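Local atomic coordinates of cytochrome c (Hydrogenophilus thermoluteolus, PDB entry 2D0S), a protein that carries heme c and, like other members of the cytochrome c family, probably shuttles electrons through the iron of that heme. Residues 27-32 against 50-54; 41-45 against 65-69. One frame throughout, in Å; residues are numbered along the deposited sequence.

Interaction 1: residues 27-32 against 50-54. With HEC (heme c), chain B.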
ATOM      1  N   ASP A  27       6.320   5.611  -5.900  1.00 16.62           N
ATOM      2  CA  ASP A  27       6.506   4.612  -6.990  1.00 17.62           C
ATOM      3  C   ASP A  27       5.202   3.837  -7.241  1.00 16.23           C
ATOM      4  O   ASP A  27       4.881   3.487  -8.397  1.00 18.46           O
ATOM      5  CB  ASP A  27       7.608   3.594  -6.623  1.00 13.93           C
ATOM      6  CG  ASP A  27       9.002   3.994  -7.136  1.00 14.35           C
ATOM      7  OD1 ASP A  27       9.931   3.165  -6.971  1.00 18.47           O
ATOM      8  OD2 ASP A  27       9.187   5.129  -7.663  1.00 16.45           O
ATOM      9  N   VAL A  28       4.438   3.628  -6.162  1.00 15.41           N
ATOM     10  CA  VAL A  28       3.147   2.939  -6.295  1.00 13.82           C
ATOM     11  C   VAL A  28       2.230   3.861  -7.096  1.00 14.63           C
ATOM     12  O   VAL A  28       1.668   3.429  -8.084  1.00 15.54           O
ATOM     13  CB  VAL A  28       2.492   2.534  -4.939  1.00 12.32           C
ATOM     14  CG1 VAL A  28       0.970   2.058  -5.167  1.00  9.35           C
ATOM     15  CG2 VAL A  28       3.320   1.392  -4.250  1.00  6.46           C
ATOM     16  N   ALA A  29       2.146   5.141  -6.711  1.00 10.84           N
ATOM     17  CA  ALA A  29       1.353   6.126  -7.467  1.00 13.33           C
ATOM     18  C   ALA A  29       1.784   6.234  -8.960  1.00 18.11           C
ATOM     19  O   ALA A  29       0.961   6.511  -9.824  1.00 19.63           O
ATOM     20  CB  ALA A  29       1.443   7.472  -6.805  1.00 11.82           C
ATOM     21  N   LYS A  30       3.081   6.047  -9.245  1.00 19.81           N
ATOM     22  CA  LYS A  30       3.602   6.101 -10.625  1.00 20.37           C
ATOM     23  C   LYS A  30       3.235   4.849 -11.442  1.00 20.01           C
ATOM     24  O   LYS A  30       3.036   4.906 -12.644  1.00 20.97           O
ATOM     25  CB  LYS A  30       5.124   6.289 -10.613  1.00 16.18           C
ATOM     26  CG  LYS A  30       5.540   7.741 -10.521  1.00 18.82           C
ATOM     27  CD  LYS A  30       7.046   7.887 -10.137  1.00 18.91           C
ATOM     28  CE  LYS A  30       7.304   9.250  -9.527  1.00 21.84           C
ATOM     29  NZ  LYS A  30       8.767   9.380  -9.109  1.00 27.63           N
ATOM     30  N   LYS A  31       3.088   3.731 -10.771  1.00 20.36           N
ATOM     31  CA  LYS A  31       2.766   2.536 -11.462  1.00 18.96           C
ATOM     32  C   LYS A  31       1.255   2.366 -11.697  1.00 21.55           C
ATOM     33  O   LYS A  31       0.852   1.765 -12.668  1.00 19.12           O
ATOM     34  CB  LYS A  31       3.337   1.348 -10.720  1.00 22.65           C
ATOM     35  CG  LYS A  31       3.465   0.101 -11.566  1.00 28.05           C
ATOM     36  CD  LYS A  31       4.498  -0.852 -10.959  1.00 32.75           C
ATOM     37  CE  LYS A  31       4.278  -2.313 -11.416  1.00 36.76           C
ATOM     38  NZ  LYS A  31       2.816  -2.768 -11.325  1.00 37.55           N
ATOM     39  N   TYR A  32       0.420   2.869 -10.785  1.00 20.61           N
ATOM     40  CA  TYR A  32      -1.021   2.608 -10.895  1.00 19.38           C
ATOM     41  C   TYR A  32      -1.813   3.867 -11.075  1.00 20.19           C
ATOM     42  O   TYR A  32      -1.280   4.992 -10.857  1.00 20.17           O
ATOM     43  CB  TYR A  32      -1.518   1.865  -9.673  1.00 16.88           C
ATOM     44  CG  TYR A  32      -0.814   0.576  -9.459  1.00 17.53           C
ATOM     45  CD1 TYR A  32      -1.152  -0.551 -10.208  1.00 16.52           C
ATOM     46  CD2 TYR A  32       0.239   0.478  -8.547  1.00 13.59           C
ATOM     47  CE1 TYR A  32      -0.490  -1.753 -10.030  1.00 17.69           C
ATOM     48  CE2 TYR A  32       0.899  -0.735  -8.342  1.00 16.21           C
ATOM     49  CZ  TYR A  32       0.528  -1.840  -9.084  1.00 15.45           C
ATOM     50  OH  TYR A  32       1.134  -3.042  -8.852  1.00 17.53           O
ATOM     51  N   GLY A  50       6.240 -10.619  -5.559  1.00 24.34           N
ATOM     52  CA  GLY A  50       6.548 -10.681  -6.968  1.00 25.68           C
ATOM     53  C   GLY A  50       6.404  -9.533  -7.933  1.00 26.92           C
ATOM     54  O   GLY A  50       7.051  -9.488  -8.982  1.00 25.65           O
ATOM     55  N   VAL A  51       5.583  -8.568  -7.573  1.00 24.64           N
ATOM     56  CA  VAL A  51       5.458  -7.392  -8.415  1.00 19.77           C
ATOM     57  C   VAL A  51       6.680  -6.497  -8.350  1.00 18.57           C
ATOM     58  O   VAL A  51       7.126  -5.976  -9.367  1.00 21.50           O
ATOM     59  CB  VAL A  51       4.176  -6.633  -8.099  1.00 20.29           C
ATOM     60  CG1 VAL A  51       4.064  -5.433  -8.961  1.00 19.11           C
ATOM     61  CG2 VAL A  51       2.974  -7.573  -8.261  1.00 21.03           C
ATOM     62  N   TRP A  52       7.221  -6.303  -7.147  1.00 18.75           N
ATOM     63  CA  TRP A  52       8.388  -5.455  -6.929  1.00 17.19           C
ATOM     64  C   TRP A  52       9.645  -6.238  -6.499  1.00 19.45           C
ATOM     65  O   TRP A  52      10.721  -5.657  -6.328  1.00 18.41           O
ATOM     66  CB  TRP A  52       8.017  -4.450  -5.825  1.00 15.82           C
ATOM     67  CG  TRP A  52       6.833  -3.548  -6.185  1.00 14.90           C
ATOM     68  CD1 TRP A  52       5.536  -3.809  -5.980  1.00 14.41           C
ATOM     69  CD2 TRP A  52       6.893  -2.240  -6.824  1.00 15.21           C
ATOM     70  NE1 TRP A  52       4.755  -2.743  -6.422  1.00 15.81           N
ATOM     71  CE2 TRP A  52       5.583  -1.751  -6.888  1.00 14.59           C
ATOM     72  CE3 TRP A  52       7.951  -1.403  -7.251  1.00 13.65           C
ATOM     73  CZ2 TRP A  52       5.270  -0.506  -7.473  1.00 13.74           C
ATOM     74  CZ3 TRP A  52       7.635  -0.161  -7.797  1.00 15.43           C
ATOM     75  CH2 TRP A  52       6.306   0.266  -7.914  1.00 14.14           C
ATOM     76  N   GLY A  53       9.471  -7.530  -6.190  1.00 18.19           N
ATOM     77  CA  GLY A  53      10.583  -8.292  -5.651  1.00 14.69           C
ATOM     78  C   GLY A  53      10.106  -9.592  -5.065  1.00 19.89           C
ATOM     79  O   GLY A  53       8.899  -9.908  -5.121  1.00 24.49           O
ATOM     80  N   PRO A  54      11.030 -10.354  -4.457  1.00 22.23           N
ATOM     81  CA  PRO A  54      10.696 -11.657  -3.885  1.00 22.31           C
ATOM     82  C   PRO A  54      10.182 -11.632  -2.445  1.00 22.61           C
ATOM     83  O   PRO A  54       9.737 -12.662  -1.956  1.00 25.83           O
ATOM     84  CB  PRO A  54      12.032 -12.394  -3.933  1.00 24.91           C
ATOM     85  CG  PRO A  54      13.059 -11.289  -3.700  1.00 20.55           C
ATOM     86  CD  PRO A  54      12.487 -10.070  -4.402  1.00 20.35           C
TER
HETATM   87 FE   HEC B  80       2.888  -3.018   1.606  1.00 11.91          FE
HETATM   88  CHA HEC B  80       3.570  -3.788  -1.670  1.00 11.86           C
HETATM   89  CHB HEC B  80       0.458  -0.868   0.674  1.00 10.74           C
HETATM   90  CHC HEC B  80       1.936  -2.769   4.879  1.00 11.06           C
HETATM   91  CHD HEC B  80       5.732  -4.755   2.573  1.00 12.82           C
HETATM   92  NA  HEC B  80       2.178  -2.431  -0.114  1.00 11.97           N
HETATM   93  C1A HEC B  80       2.590  -2.860  -1.389  1.00 12.05           C
HETATM   94  C2A HEC B  80       1.787  -2.185  -2.383  1.00 10.27           C
HETATM   95  C3A HEC B  80       0.949  -1.337  -1.749  1.00 11.62           C
HETATM   96  C4A HEC B  80       1.164  -1.495  -0.310  1.00 12.45           C
HETATM   97  CMA HEC B  80      -0.115  -0.401  -2.401  1.00  5.99           C
HETATM   98  CAA HEC B  80       1.943  -2.373  -3.922  1.00 12.02           C
HETATM   99  CBA HEC B  80       1.145  -3.621  -4.300  1.00 12.50           C
HETATM  100  CGA HEC B  80       1.465  -4.092  -5.692  1.00 15.39           C
HETATM  101  O1A HEC B  80       2.043  -3.321  -6.489  1.00 17.20           O
HETATM  102  O2A HEC B  80       1.099  -5.237  -6.009  1.00 15.03           O
HETATM  103  NB  HEC B  80       1.464  -2.036   2.604  1.00 11.04           N
HETATM  104  C1B HEC B  80       0.535  -1.199   2.020  1.00 12.09           C
HETATM  105  C2B HEC B  80      -0.401  -0.793   3.033  1.00 11.88           C
HETATM  106  C3B HEC B  80       0.018  -1.295   4.209  1.00 10.44           C
HETATM  107  C4B HEC B  80       1.173  -2.126   3.938  1.00 10.56           C
HETATM  108  CMB HEC B  80      -1.535   0.218   2.762  1.00  9.61           C
HETATM  109  CAB HEC B  80      -0.575  -1.071   5.642  1.00 10.57           C
HETATM  110  CBB HEC B  80      -2.073  -1.451   5.709  1.00  9.24           C
HETATM  111  NC  HEC B  80       3.688  -3.618   3.349  1.00 11.79           N
HETATM  112  C1C HEC B  80       3.132  -3.399   4.616  1.00 13.12           C
HETATM  113  C2C HEC B  80       4.046  -3.885   5.622  1.00 12.90           C
HETATM  114  C3C HEC B  80       5.001  -4.615   4.966  1.00 13.01           C
HETATM  115  C4C HEC B  80       4.851  -4.331   3.551  1.00 13.55           C
HETATM  116  CMC HEC B  80       3.616  -4.014   7.100  1.00 13.11           C
HETATM  117  CAC HEC B  80       6.281  -5.364   5.503  1.00 12.03           C
HETATM  118  CBC HEC B  80       6.197  -6.061   6.867  1.00 13.32           C
HETATM  119  ND  HEC B  80       4.434  -4.166   0.585  1.00 14.91           N
HETATM  120  C1D HEC B  80       5.472  -4.821   1.223  1.00 15.43           C
HETATM  121  C2D HEC B  80       6.286  -5.482   0.232  1.00 15.98           C
HETATM  122  C3D HEC B  80       5.626  -5.145  -1.083  1.00 14.91           C
HETATM  123  C4D HEC B  80       4.487  -4.319  -0.767  1.00 14.62           C
HETATM  124  CMD HEC B  80       7.534  -6.341   0.496  1.00 12.15           C
HETATM  125  CAD HEC B  80       6.000  -5.635  -2.474  1.00 13.66           C
HETATM  126  CBD HEC B  80       5.112  -6.829  -2.764  1.00 16.42           C
HETATM  127  CGD HEC B  80       5.458  -7.318  -4.161  1.00 17.14           C
HETATM  128  O1D HEC B  80       6.665  -7.276  -4.489  1.00 16.12           O
HETATM  129  O2D HEC B  80       4.529  -7.739  -4.934  1.00 17.67           O
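Trp-52 and Tyr-32 both hold their rings anti to their own carbonyl carbons (chi1 -61° for Trp-52), which carries NE1 and OH to the same heme propionate. O1A of that carboxylate receives two hydrogen bonds, from Tyr-32 OH at 2.5 Å and from Trp-52 NE1 at 2.8 Å, the latter fairly straight, 158° at the hydrogen. The propionate lies at the edge of the indole, with the heme CGA in the ring plane, while O1A is also near the plane of the tyrosine ring at its edge. This is the propionate end of a class I cytochrome c fold, where the loop after helix 37-46 wraps the heme edge and faces helix 25-31. The same loop binds the second propionate through its backbone: Val-51 N reaches O2D at 3.0 Å and Trp-52 N reaches O1D at 2.9 Å.

No hydrogen bond joins the two segments directly; they meet by packing. The far end of the indole rests against the helix, its CH2 3.6 Å from Asp-27 O and 3.8 Å from Asp-27 CB; the carboxylate is nearly parallel to the indole (8°) but displaced beyond its CZ3 edge, not over the ring. Lys-31 runs past the indole in the opposite direction, CD 3.6 Å from Trp-52 CZ2, then bends at its last torsion. That turn brings NZ 3.8 Å from Val-51 CG1 and gives it a weak hydrogen bond to Tyr-32 OH. Pro-23 touches both Val-28 and Trp-52.

Interaction 2: residues 41-45 against 65-69. With HEC (heme c), chain B.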
ATOM      1  N   VAL A  41      -6.236  -3.039  -3.084  1.00 14.03           N
ATOM      2  CA  VAL A  41      -6.870  -3.360  -1.847  1.00 15.65           C
ATOM      3  C   VAL A  41      -6.802  -4.867  -1.543  1.00 17.92           C
ATOM      4  O   VAL A  41      -6.486  -5.240  -0.424  1.00 19.22           O
ATOM      5  CB  VAL A  41      -8.367  -2.848  -1.816  1.00 17.51           C
ATOM      6  CG1 VAL A  41      -9.156  -3.501  -0.639  1.00 16.12           C
ATOM      7  CG2 VAL A  41      -8.400  -1.323  -1.701  1.00 13.53           C
ATOM      8  N   GLU A  42      -7.082  -5.721  -2.531  1.00 18.01           N
ATOM      9  CA  GLU A  42      -6.948  -7.190  -2.350  1.00 23.62           C
ATOM     10  C   GLU A  42      -5.497  -7.608  -2.010  1.00 20.67           C
ATOM     11  O   GLU A  42      -5.266  -8.473  -1.161  1.00 16.70           O
ATOM     12  CB  GLU A  42      -7.440  -7.968  -3.594  1.00 28.84           C
ATOM     13  CG  GLU A  42      -8.640  -8.895  -3.336  1.00 41.60           C
ATOM     14  CD  GLU A  42      -9.785  -8.195  -2.520  1.00 49.08           C
ATOM     15  OE1 GLU A  42     -10.393  -7.195  -3.018  1.00 52.34           O
ATOM     16  OE2 GLU A  42     -10.051  -8.631  -1.367  1.00 51.50           O
ATOM     17  N   LYS A  43      -4.538  -6.985  -2.687  1.00 17.00           N
ATOM     18  CA  LYS A  43      -3.113  -7.233  -2.445  1.00 14.99           C
ATOM     19  C   LYS A  43      -2.697  -6.905  -0.968  1.00 13.99           C
ATOM     20  O   LYS A  43      -1.921  -7.615  -0.356  1.00 14.68           O
ATOM     21  CB  LYS A  43      -2.276  -6.422  -3.464  1.00 15.80           C
ATOM     22  CG  LYS A  43      -0.760  -6.554  -3.311  1.00 22.68           C
ATOM     23  CD  LYS A  43      -0.292  -8.020  -3.398  1.00 23.04           C
ATOM     24  CE  LYS A  43       1.236  -8.107  -3.364  1.00 21.41           C
ATOM     25  NZ  LYS A  43       1.872  -7.722  -4.706  1.00 21.45           N
ATOM     26  N   VAL A  44      -3.190  -5.815  -0.425  1.00 15.26           N
ATOM     27  CA  VAL A  44      -2.835  -5.429   0.924  1.00 12.51           C
ATOM     28  C   VAL A  44      -3.485  -6.449   1.870  1.00 18.46           C
ATOM     29  O   VAL A  44      -2.827  -6.982   2.787  1.00 19.64           O
ATOM     30  CB  VAL A  44      -3.319  -4.011   1.247  1.00 11.65           C
ATOM     31  CG1 VAL A  44      -3.011  -3.656   2.712  1.00  9.09           C
ATOM     32  CG2 VAL A  44      -2.697  -2.980   0.245  1.00  6.47           C
ATOM     33  N   LYS A  45      -4.765  -6.737   1.623  1.00 16.77           N
ATOM     34  CA  LYS A  45      -5.523  -7.662   2.419  1.00 20.83           C
ATOM     35  C   LYS A  45      -4.910  -9.088   2.443  1.00 21.98           C
ATOM     36  O   LYS A  45      -4.600  -9.608   3.516  1.00 21.78           O
ATOM     37  CB  LYS A  45      -6.969  -7.701   1.907  1.00 23.67           C
ATOM     38  CG  LYS A  45      -7.916  -8.506   2.775  1.00 32.33           C
ATOM     39  CD  LYS A  45      -9.104  -9.102   1.957  1.00 36.13           C
ATOM     40  CE  LYS A  45     -10.104  -8.026   1.561  1.00 38.94           C
ATOM     41  NZ  LYS A  45     -11.377  -8.638   1.046  1.00 38.37           N
ATOM     42  N   GLU A  65     -11.253  -3.511   5.529  1.00 13.67           N
ATOM     43  CA  GLU A  65     -11.176  -3.232   4.128  1.00 18.83           C
ATOM     44  C   GLU A  65     -11.521  -1.756   3.764  1.00 17.90           C
ATOM     45  O   GLU A  65     -10.867  -1.145   2.899  1.00 14.00           O
ATOM     46  CB  GLU A  65     -12.042  -4.247   3.392  1.00 23.38           C
ATOM     47  CG  GLU A  65     -12.296  -3.919   1.949  1.00 34.46           C
ATOM     48  CD  GLU A  65     -12.884  -5.101   1.191  1.00 36.33           C
ATOM     49  OE1 GLU A  65     -13.853  -4.884   0.419  1.00 40.08           O
ATOM     50  OE2 GLU A  65     -12.399  -6.242   1.417  1.00 36.05           O
ATOM     51  N   ALA A  66     -12.420  -1.140   4.536  1.00 17.77           N
ATOM     52  CA  ALA A  66     -12.727   0.285   4.360  1.00 13.31           C
ATOM     53  C   ALA A  66     -11.531   1.154   4.659  1.00 14.57           C
ATOM     54  O   ALA A  66     -11.322   2.175   4.005  1.00 17.46           O
ATOM     55  CB  ALA A  66     -13.872   0.667   5.235  1.00 15.77           C
ATOM     56  N   ASP A  67     -10.739   0.763   5.657  1.00 11.76           N
ATOM     57  CA  ASP A  67      -9.544   1.517   5.995  1.00 14.59           C
ATOM     58  C   ASP A  67      -8.481   1.325   4.985  1.00 14.94           C
ATOM     59  O   ASP A  67      -7.851   2.296   4.570  1.00 13.75           O
ATOM     60  CB  ASP A  67      -9.011   1.118   7.341  1.00 17.97           C
ATOM     61  CG  ASP A  67      -9.902   1.595   8.474  1.00 20.73           C
ATOM     62  OD1 ASP A  67     -10.772   2.451   8.232  1.00 17.88           O
ATOM     63  OD2 ASP A  67      -9.691   1.138   9.606  1.00 26.10           O
ATOM     64  N   ILE A  68      -8.284   0.075   4.557  1.00 11.15           N
ATOM     65  CA  ILE A  68      -7.308  -0.192   3.532  1.00 16.22           C
ATOM     66  C   ILE A  68      -7.609   0.661   2.283  1.00 14.16           C
ATOM     67  O   ILE A  68      -6.722   1.305   1.741  1.00 17.48           O
ATOM     68  CB  ILE A  68      -7.265  -1.685   3.143  1.00 14.83           C
ATOM     69  CG1 ILE A  68      -6.772  -2.514   4.324  1.00 12.22           C
ATOM     70  CG2 ILE A  68      -6.351  -1.866   1.951  1.00 16.24           C
ATOM     71  CD1 ILE A  68      -6.885  -4.018   4.105  1.00 12.87           C
ATOM     72  N   GLU A  69      -8.863   0.674   1.838  1.00 14.35           N
ATOM     73  CA  GLU A  69      -9.198   1.434   0.621  1.00 17.35           C
ATOM     74  C   GLU A  69      -8.918   2.941   0.764  1.00 16.90           C
ATOM     75  O   GLU A  69      -8.381   3.558  -0.127  1.00 19.04           O
ATOM     76  CB  GLU A  69     -10.642   1.196   0.217  1.00 17.83           C
ATOM     77  CG  GLU A  69     -11.052   1.876  -1.087  1.00 18.37           C
ATOM     78  CD  GLU A  69     -12.550   1.812  -1.304  1.00 19.55           C
ATOM     79  OE1 GLU A  69     -13.075   2.619  -2.067  1.00 21.59           O
ATOM     80  OE2 GLU A  69     -13.198   1.010  -0.636  1.00 22.42           O
TER
HETATM   81 FE   HEC B  80       2.888  -3.018   1.606  1.00 11.91          FE
HETATM   82  CHA HEC B  80       3.570  -3.788  -1.670  1.00 11.86           C
HETATM   83  CHB HEC B  80       0.458  -0.868   0.674  1.00 10.74           C
HETATM   84  CHC HEC B  80       1.936  -2.769   4.879  1.00 11.06           C
HETATM   85  CHD HEC B  80       5.732  -4.755   2.573  1.00 12.82           C
HETATM   86  NA  HEC B  80       2.178  -2.431  -0.114  1.00 11.97           N
HETATM   87  C1A HEC B  80       2.590  -2.860  -1.389  1.00 12.05           C
HETATM   88  C2A HEC B  80       1.787  -2.185  -2.383  1.00 10.27           C
HETATM   89  C3A HEC B  80       0.949  -1.337  -1.749  1.00 11.62           C
HETATM   90  C4A HEC B  80       1.164  -1.495  -0.310  1.00 12.45           C
HETATM   91  CMA HEC B  80      -0.115  -0.401  -2.401  1.00  5.99           C
HETATM   92  CAA HEC B  80       1.943  -2.373  -3.922  1.00 12.02           C
HETATM   93  CBA HEC B  80       1.145  -3.621  -4.300  1.00 12.50           C
HETATM   94  CGA HEC B  80       1.465  -4.092  -5.692  1.00 15.39           C
HETATM   95  O1A HEC B  80       2.043  -3.321  -6.489  1.00 17.20           O
HETATM   96  O2A HEC B  80       1.099  -5.237  -6.009  1.00 15.03           O
HETATM   97  NB  HEC B  80       1.464  -2.036   2.604  1.00 11.04           N
HETATM   98  C1B HEC B  80       0.535  -1.199   2.020  1.00 12.09           C
HETATM   99  C2B HEC B  80      -0.401  -0.793   3.033  1.00 11.88           C
HETATM  100  C3B HEC B  80       0.018  -1.295   4.209  1.00 10.44           C
HETATM  101  C4B HEC B  80       1.173  -2.126   3.938  1.00 10.56           C
HETATM  102  CMB HEC B  80      -1.535   0.218   2.762  1.00  9.61           C
HETATM  103  CAB HEC B  80      -0.575  -1.071   5.642  1.00 10.57           C
HETATM  104  CBB HEC B  80      -2.073  -1.451   5.709  1.00  9.24           C
HETATM  105  NC  HEC B  80       3.688  -3.618   3.349  1.00 11.79           N
HETATM  106  C1C HEC B  80       3.132  -3.399   4.616  1.00 13.12           C
HETATM  107  C2C HEC B  80       4.046  -3.885   5.622  1.00 12.90           C
HETATM  108  C3C HEC B  80       5.001  -4.615   4.966  1.00 13.01           C
HETATM  109  C4C HEC B  80       4.851  -4.331   3.551  1.00 13.55           C
HETATM  110  CMC HEC B  80       3.616  -4.014   7.100  1.00 13.11           C
HETATM  111  CAC HEC B  80       6.281  -5.364   5.503  1.00 12.03           C
HETATM  112  CBC HEC B  80       6.197  -6.061   6.867  1.00 13.32           C
HETATM  113  ND  HEC B  80       4.434  -4.166   0.585  1.00 14.91           N
HETATM  114  C1D HEC B  80       5.472  -4.821   1.223  1.00 15.43           C
HETATM  115  C2D HEC B  80       6.286  -5.482   0.232  1.00 15.98           C
HETATM  116  C3D HEC B  80       5.626  -5.145  -1.083  1.00 14.91           C
HETATM  117  C4D HEC B  80       4.487  -4.319  -0.767  1.00 14.62           C
HETATM  118  CMD HEC B  80       7.534  -6.341   0.496  1.00 12.15           C
HETATM  119  CAD HEC B  80       6.000  -5.635  -2.474  1.00 13.66           C
HETATM  120  CBD HEC B  80       5.112  -6.829  -2.764  1.00 16.42           C
HETATM  121  CGD HEC B  80       5.458  -7.318  -4.161  1.00 17.14           C
HETATM  122  O1D HEC B  80       6.665  -7.276  -4.489  1.00 16.12           O
HETATM  123  O2D HEC B  80       4.529  -7.739  -4.934  1.00 17.67           O
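Lys-45 and Glu-65 make the polar link between the two helices, a salt bridge of 2.6 Å from NZ to OE2, with the nitrogen meeting the oxygen nearly along its C-O axis. The same NZ takes Glu-42 OE2 at 2.8 Å, one turn back on its own helix, so a single ammonium group joins two carboxylates in a network. Their OE2 atoms are 4.4 Å apart, and the lysine charge between them would be expected to offset the repulsion. Glu-65 gets there by an extended chain, whereas Lys-45 kinks at chi3 (-73°).

The apolar part lies beneath. Ile-68 sends CG2 against Val-44 CB at 3.8 Å, the two side chains sliding past each other in opposite directions, and CG2 also faces Val-41 CG1. On the other branch of Val-41, CG2 rests 3.7 Å from Glu-69 CA, close to the helix backbone; the carboxylate of Glu-69 turns to Arg-73.

Heme contacts come from helix 37-46. Lys-43 NZ donates to both propionates, at 2.7 Å to O2D and 2.9 Å to O2A, while Val-44 CG2 sits over the porphyrin face above CHB.

Helix 37-46 lies between the heme and the start of helix 65-75, the short segments crossing at 122° with their axes 9.8 Å apart; His-60 touches Val-44 and shares a backbone hydrogen bond with Lys-45, and Val-63 touches Ile-68.

Both contacts are partly buried and lie on opposite sides of the chain's centre, yet they share the heme and no protein helix. Interaction 1 sets helix 25-31 against a loop, and its segments have no direct hydrogen bond: one propionate draws donors from both segments. Interaction 2 is helix against helix, with a valine and isoleucine core under a salt-bridge network that does not involve the heme. The two meet where Val-51 CG2 packs on Lys-43 NZ at 3.7 Å. The polar bonds of interaction 1 thus go mainly to the heme, whereas in interaction 2 the Lys-45 network bonds protein to protein and Lys-43 alone turns to the propionates.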